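Long-range contact in xyloglucanase (Paenibacillus pabuli, PDB 2JEP), which hydrolyses xyloglucan of the plant cell wall as an endo-acting enzyme of glycoside hydrolase family 5: residues 131-145 against 177-189. Numbering follows the deposited sequence.
Sequences HGDGYNSVQGGWLLV and FESMNEVFDGNYG
His-131 and Asn-181 stack where loops leave strands 125-128 and 175-178, neighbours in the eight-stranded parallel (beta/alpha)8 barrel. Ring and amide planes differ by only 17°, and Asn-181 ND2 sits over the imidazole rim, 3.1 Å from His-131 CE1. That is a face contact without a hydrogen bond; the polar ends have partners elsewhere, Asn-181 OD1 with Arg-87 and His-131 ND1 with Asn-129. CG of Asn-181 lies anti to its own backbone N (chi1 179°), which swings the amide across the imidazole. Glu-182 completes the Asn-Glu pair whose glutamate is normally the acid/base in this family, so a catalytic role is probable. Tyr-135 OH donates to Glu-182 OE1 over 2.7 Å, coming from above the carboxylate plane (55° out of it), while His-264 bonds OE2; both oxygens are thus gripped. A phenylalanine in place of Tyr-135 would probably leave OE1 without this donor and the carboxylate less firmly fixed in rotation. One phenol face carries a water over its centre, which lies within hydrogen-bonding distance of His-131 O and Glu-182 O. Another water accepts from Phe-184 N and sits 2.7 Å from Gly-134 O, bridging the backbones. Beyond them the contact turns apolar: Val-145 CG1 presses tightly on Val-183 CG1 at 3.4 Å.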
loop_
_atom_site.group_PDB
_atom_site.type_symbol
_atom_site.label_atom_id
_atom_site.label_comp_id
_atom_site.label_asym_id
_atom_site.label_seq_id
_atom_site.Cartn_x
_atom_site.Cartn_y
_atom_site.Cartn_z
ATOM N N HIS A 131 7.065 -1.468 -6.240
ATOM C CA HIS A 131 6.542 -2.558 -5.409
ATOM C C HIS A 131 7.471 -3.768 -5.310
ATOM O O HIS A 131 8.197 -3.940 -4.303
ATOM C CB HIS A 131 5.138 -2.920 -5.923
ATOM C CG HIS A 131 4.311 -3.710 -4.964
ATOM N ND1 HIS A 131 3.369 -3.129 -4.138
ATOM C CD2 HIS A 131 4.269 -5.040 -4.711
ATOM C CE1 HIS A 131 2.775 -4.073 -3.430
ATOM N NE2 HIS A 131 3.313 -5.240 -3.743
ATOM N N GLY A 132 7.508 -4.604 -6.345
ATOM C CA GLY A 132 8.333 -5.819 -6.258
ATOM C C GLY A 132 9.827 -5.543 -6.140
ATOM O O GLY A 132 10.590 -6.352 -5.608
ATOM N N ASP A 133 10.246 -4.386 -6.673
ATOM C CA ASP A 133 11.643 -4.057 -6.765
ATOM C C ASP A 133 12.351 -4.015 -5.420
ATOM O O ASP A 133 13.566 -4.146 -5.376
ATOM C CB ASP A 133 11.817 -2.692 -7.425
ATOM C CG ASP A 133 11.190 -2.607 -8.802
ATOM O OD1 ASP A 133 9.964 -2.829 -8.923
ATOM O OD2 ASP A 133 11.937 -2.315 -9.781
ATOM N N GLY A 134 11.616 -3.793 -4.339
ATOM C CA GLY A 134 12.221 -3.693 -3.019
ATOM C C GLY A 134 12.403 -4.976 -2.248
ATOM O O GLY A 134 12.938 -4.938 -1.136
ATOM N N TYR A 135 12.000 -6.108 -2.837
ATOM C CA TYR A 135 12.111 -7.397 -2.162
ATOM C C TYR A 135 13.345 -8.204 -2.552
ATOM O O TYR A 135 13.607 -8.440 -3.728
ATOM C CB TYR A 135 10.925 -8.255 -2.490
ATOM C CG TYR A 135 9.578 -7.855 -1.893
ATOM C CD1 TYR A 135 9.372 -7.878 -0.528
ATOM C CD2 TYR A 135 8.508 -7.564 -2.722
ATOM C CE1 TYR A 135 8.129 -7.569 0.017
ATOM C CE2 TYR A 135 7.265 -7.271 -2.207
ATOM C CZ TYR A 135 7.070 -7.282 -0.838
ATOM O OH TYR A 135 5.808 -7.004 -0.346
ATOM N N ASN A 136 14.049 -8.700 -1.535
ATOM C CA ASN A 136 15.124 -9.674 -1.735
ATOM C C ASN A 136 14.630 -10.924 -2.454
ATOM O O ASN A 136 15.354 -11.483 -3.268
ATOM C CB ASN A 136 15.756 -10.070 -0.389
ATOM C CG ASN A 136 16.709 -9.034 0.139
ATOM O OD1 ASN A 136 16.322 -8.151 0.946
ATOM N ND2 ASN A 136 17.931 -9.094 -0.300
ATOM N N SER A 137 13.404 -11.337 -2.164
ATOM C CA SER A 137 12.875 -12.596 -2.676
ATOM C C SER A 137 12.323 -12.531 -4.091
ATOM O O SER A 137 11.943 -13.559 -4.654
ATOM C CB SER A 137 11.791 -13.111 -1.732
ATOM O OG SER A 137 10.703 -12.208 -1.700
ATOM N N VAL A 138 12.239 -11.347 -4.682
ATOM C CA VAL A 138 11.719 -11.193 -6.059
ATOM C C VAL A 138 12.875 -11.256 -7.044
ATOM O O VAL A 138 13.899 -10.610 -6.847
ATOM C CB VAL A 138 10.954 -9.863 -6.194
ATOM C CG1 VAL A 138 10.764 -9.441 -7.656
ATOM C CG2 VAL A 138 9.614 -9.971 -5.461
ATOM N N GLN A 139 12.727 -12.035 -8.114
ATOM C CA GLN A 139 13.749 -12.089 -9.143
ATOM C C GLN A 139 13.901 -10.710 -9.788
ATOM O O GLN A 139 12.946 -10.163 -10.302
ATOM C CB GLN A 139 13.378 -13.148 -10.193
ATOM C CG GLN A 139 14.435 -13.366 -11.272
ATOM C CD GLN A 139 15.817 -13.706 -10.710
ATOM O OE1 GLN A 139 16.824 -13.088 -11.076
ATOM N NE2 GLN A 139 15.871 -14.684 -9.819
ATOM N N GLY A 140 15.105 -10.152 -9.732
ATOM C CA GLY A 140 15.351 -8.807 -10.218
ATOM C C GLY A 140 15.214 -7.740 -9.156
ATOM O O GLY A 140 15.452 -6.579 -9.438
ATOM N N GLY A 141 14.801 -8.117 -7.955
ATOM C CA GLY A 141 14.678 -7.133 -6.869
ATOM C C GLY A 141 16.022 -6.498 -6.586
ATOM O O GLY A 141 17.015 -7.215 -6.405
ATOM N N TRP A 142 16.059 -5.165 -6.543
ATOM C CA TRP A 142 17.316 -4.417 -6.485
ATOM C C TRP A 142 17.337 -3.283 -5.438
ATOM O O TRP A 142 18.404 -2.785 -5.109
ATOM C CB TRP A 142 17.646 -3.831 -7.883
ATOM C CG TRP A 142 16.574 -2.922 -8.357
ATOM C CD1 TRP A 142 15.450 -3.263 -9.087
ATOM C CD2 TRP A 142 16.440 -1.512 -8.068
ATOM N NE1 TRP A 142 14.652 -2.158 -9.269
ATOM C CE2 TRP A 142 15.234 -1.075 -8.654
ATOM C CE3 TRP A 142 17.226 -0.572 -7.388
ATOM C CZ2 TRP A 142 14.809 0.243 -8.570
ATOM C CZ3 TRP A 142 16.794 0.729 -7.298
ATOM C CH2 TRP A 142 15.602 1.128 -7.890
ATOM N N LEU A 143 16.172 -2.862 -4.953
ATOM C CA LEU A 143 16.070 -1.745 -4.026
ATOM C C LEU A 143 16.156 -2.371 -2.643
ATOM O O LEU A 143 15.167 -2.597 -1.957
ATOM C CB LEU A 143 14.771 -0.968 -4.262
ATOM C CG LEU A 143 14.548 0.227 -3.342
ATOM C CD1 LEU A 143 15.605 1.333 -3.537
ATOM C CD2 LEU A 143 13.130 0.765 -3.502
ATOM N N LEU A 144 17.388 -2.709 -2.278
ATOM C CA LEU A 144 17.674 -3.607 -1.177
ATOM C C LEU A 144 18.453 -2.886 -0.108
ATOM O O LEU A 144 19.617 -2.534 -0.321
ATOM C CB LEU A 144 18.458 -4.854 -1.657
ATOM C CG LEU A 144 17.794 -5.694 -2.739
ATOM C CD1 LEU A 144 18.665 -6.880 -3.136
ATOM C CD2 LEU A 144 16.374 -6.148 -2.385
ATOM N N VAL A 145 17.835 -2.721 1.066
ATOM C CA VAL A 145 18.541 -2.023 2.150
ATOM C C VAL A 145 19.855 -2.734 2.530
ATOM O O VAL A 145 20.758 -2.119 3.041
ATOM C CB VAL A 145 17.662 -1.846 3.392
ATOM C CG1 VAL A 145 16.498 -0.891 3.079
ATOM C CG2 VAL A 145 17.152 -3.200 3.921
ATOM N N PHE A 177 2.146 9.701 -4.841
ATOM C CA PHE A 177 3.270 8.807 -5.083
ATOM C C PHE A 177 3.692 8.183 -3.749
ATOM O O PHE A 177 3.841 8.900 -2.755
ATOM C CB PHE A 177 4.494 9.529 -5.652
ATOM C CG PHE A 177 4.290 10.271 -6.955
ATOM C CD1 PHE A 177 3.301 9.947 -7.860
ATOM C CD2 PHE A 177 5.155 11.281 -7.301
ATOM C CE1 PHE A 177 3.172 10.661 -9.049
ATOM C CE2 PHE A 177 5.045 11.972 -8.491
ATOM C CZ PHE A 177 4.038 11.672 -9.358
ATOM N N GLU A 178 3.942 6.874 -3.766
ATOM C CA GLU A 178 4.390 6.093 -2.609
ATOM C C GLU A 178 5.804 5.581 -2.930
ATOM O O GLU A 178 6.035 4.935 -3.954
ATOM C CB GLU A 178 3.415 4.924 -2.390
ATOM C CG GLU A 178 3.759 3.992 -1.287
ATOM C CD GLU A 178 2.804 2.827 -1.178
ATOM O OE1 GLU A 178 1.962 2.655 -2.073
ATOM O OE2 GLU A 178 2.886 2.080 -0.175
ATOM N N SER A 179 6.743 5.910 -2.035
ATOM C CA SER A 179 8.157 5.758 -2.354
ATOM C C SER A 179 8.585 4.345 -2.690
ATOM O O SER A 179 9.455 4.131 -3.538
ATOM C CB SER A 179 8.977 6.248 -1.185
ATOM O OG SER A 179 8.695 5.507 -0.006
ATOM N N MET A 180 7.974 3.396 -1.985
ATOM C CA MET A 180 8.322 1.984 -2.097
ATOM C C MET A 180 7.291 1.244 -1.262
ATOM O O MET A 180 6.384 1.875 -0.707
ATOM C CB MET A 180 9.771 1.746 -1.634
ATOM C CG MET A 180 10.041 2.235 -0.237
ATOM S SD MET A 180 11.786 2.668 0.031
ATOM C CE MET A 180 11.765 3.121 1.754
ATOM N N ASN A 181 7.395 -0.078 -1.238
ATOM C CA ASN A 181 6.361 -0.904 -0.639
ATOM C C ASN A 181 6.799 -1.419 0.729
ATOM O O ASN A 181 6.783 -0.646 1.702
ATOM C CB ASN A 181 5.941 -2.002 -1.643
ATOM C CG ASN A 181 4.884 -2.931 -1.103
ATOM O OD1 ASN A 181 3.916 -2.456 -0.503
ATOM N ND2 ASN A 181 5.060 -4.244 -1.302
ATOM N N GLU A 182 7.197 -2.683 0.800
ATOM C CA GLU A 182 7.618 -3.342 2.036
ATOM C C GLU A 182 9.107 -3.626 1.922
ATOM O O GLU A 182 9.531 -4.524 1.194
ATOM C CB GLU A 182 6.856 -4.654 2.238
ATOM C CG GLU A 182 5.369 -4.443 2.389
ATOM C CD GLU A 182 4.561 -5.732 2.516
ATOM O OE1 GLU A 182 5.093 -6.836 2.219
ATOM O OE2 GLU A 182 3.365 -5.633 2.908
ATOM N N VAL A 183 9.884 -2.779 2.589
ATOM C CA VAL A 183 11.346 -2.712 2.415
ATOM C C VAL A 183 12.016 -3.114 3.721
ATOM O O VAL A 183 11.816 -2.504 4.774
ATOM C CB VAL A 183 11.733 -1.302 1.927
ATOM C CG1 VAL A 183 13.234 -1.029 1.985
ATOM C CG2 VAL A 183 11.214 -1.116 0.483
ATOM N N PHE A 184 12.763 -4.214 3.645
ATOM C CA PHE A 184 13.527 -4.750 4.747
ATOM C C PHE A 184 14.557 -5.728 4.177
ATOM O O PHE A 184 14.746 -5.773 2.955
ATOM C CB PHE A 184 12.637 -5.372 5.858
ATOM C CG PHE A 184 11.978 -6.706 5.533
ATOM C CD1 PHE A 184 11.374 -6.990 4.311
ATOM C CD2 PHE A 184 11.878 -7.651 6.553
ATOM C CE1 PHE A 184 10.749 -8.249 4.101
ATOM C CE2 PHE A 184 11.242 -8.865 6.344
ATOM C CZ PHE A 184 10.691 -9.162 5.116
ATOM N N ASP A 185 15.240 -6.458 5.067
ATOM C CA ASP A 185 16.295 -7.378 4.688
ATOM C C ASP A 185 15.821 -8.826 4.688
ATOM O O ASP A 185 16.660 -9.717 4.479
ATOM C CB ASP A 185 17.533 -7.235 5.595
ATOM C CG ASP A 185 17.237 -7.546 7.057
ATOM O OD1 ASP A 185 16.060 -7.805 7.370
ATOM O OD2 ASP A 185 18.218 -7.511 7.857
ATOM N N GLY A 186 14.533 -9.080 4.936
ATOM C CA GLY A 186 14.036 -10.464 5.078
ATOM C C GLY A 186 13.803 -10.990 6.483
ATOM O O GLY A 186 13.165 -12.060 6.653
ATOM N N ASN A 187 14.342 -10.303 7.482
ATOM C CA ASN A 187 14.319 -10.730 8.875
ATOM C C ASN A 187 13.176 -10.016 9.582
ATOM O O ASN A 187 13.038 -8.805 9.462
ATOM C CB ASN A 187 15.689 -10.334 9.483
ATOM C CG ASN A 187 15.795 -10.512 11.007
ATOM O OD1 ASN A 187 14.836 -10.833 11.711
ATOM N ND2 ASN A 187 17.000 -10.241 11.518
ATOM N N TYR A 188 12.360 -10.780 10.312
ATOM C CA TYR A 188 11.160 -10.238 10.982
ATOM C C TYR A 188 11.401 -9.727 12.379
ATOM O O TYR A 188 10.438 -9.232 13.033
ATOM C CB TYR A 188 10.066 -11.298 11.014
ATOM C CG TYR A 188 9.507 -11.467 9.655
ATOM C CD1 TYR A 188 10.048 -12.384 8.767
ATOM C CD2 TYR A 188 8.446 -10.679 9.231
ATOM C CE1 TYR A 188 9.526 -12.524 7.497
ATOM C CE2 TYR A 188 7.939 -10.803 7.987
ATOM C CZ TYR A 188 8.479 -11.711 7.117
ATOM O OH TYR A 188 7.973 -11.861 5.865
ATOM N N GLY A 189 12.653 -9.831 12.827
ATOM C CA GLY A 189 13.066 -9.311 14.109
ATOM C C GLY A 189 13.498 -7.871 13.982
ATOM O O GLY A 189 13.206 -7.192 13.003
HETATM O O HOH W 1 9.381 -1.694 -2.655
HETATM O O HOH W 2 8.652 -4.226 -1.436
HETATM O O HOH W 3 12.013 -5.798 1.198
HETATM O O HOH W 4 15.116 -3.856 0.878
#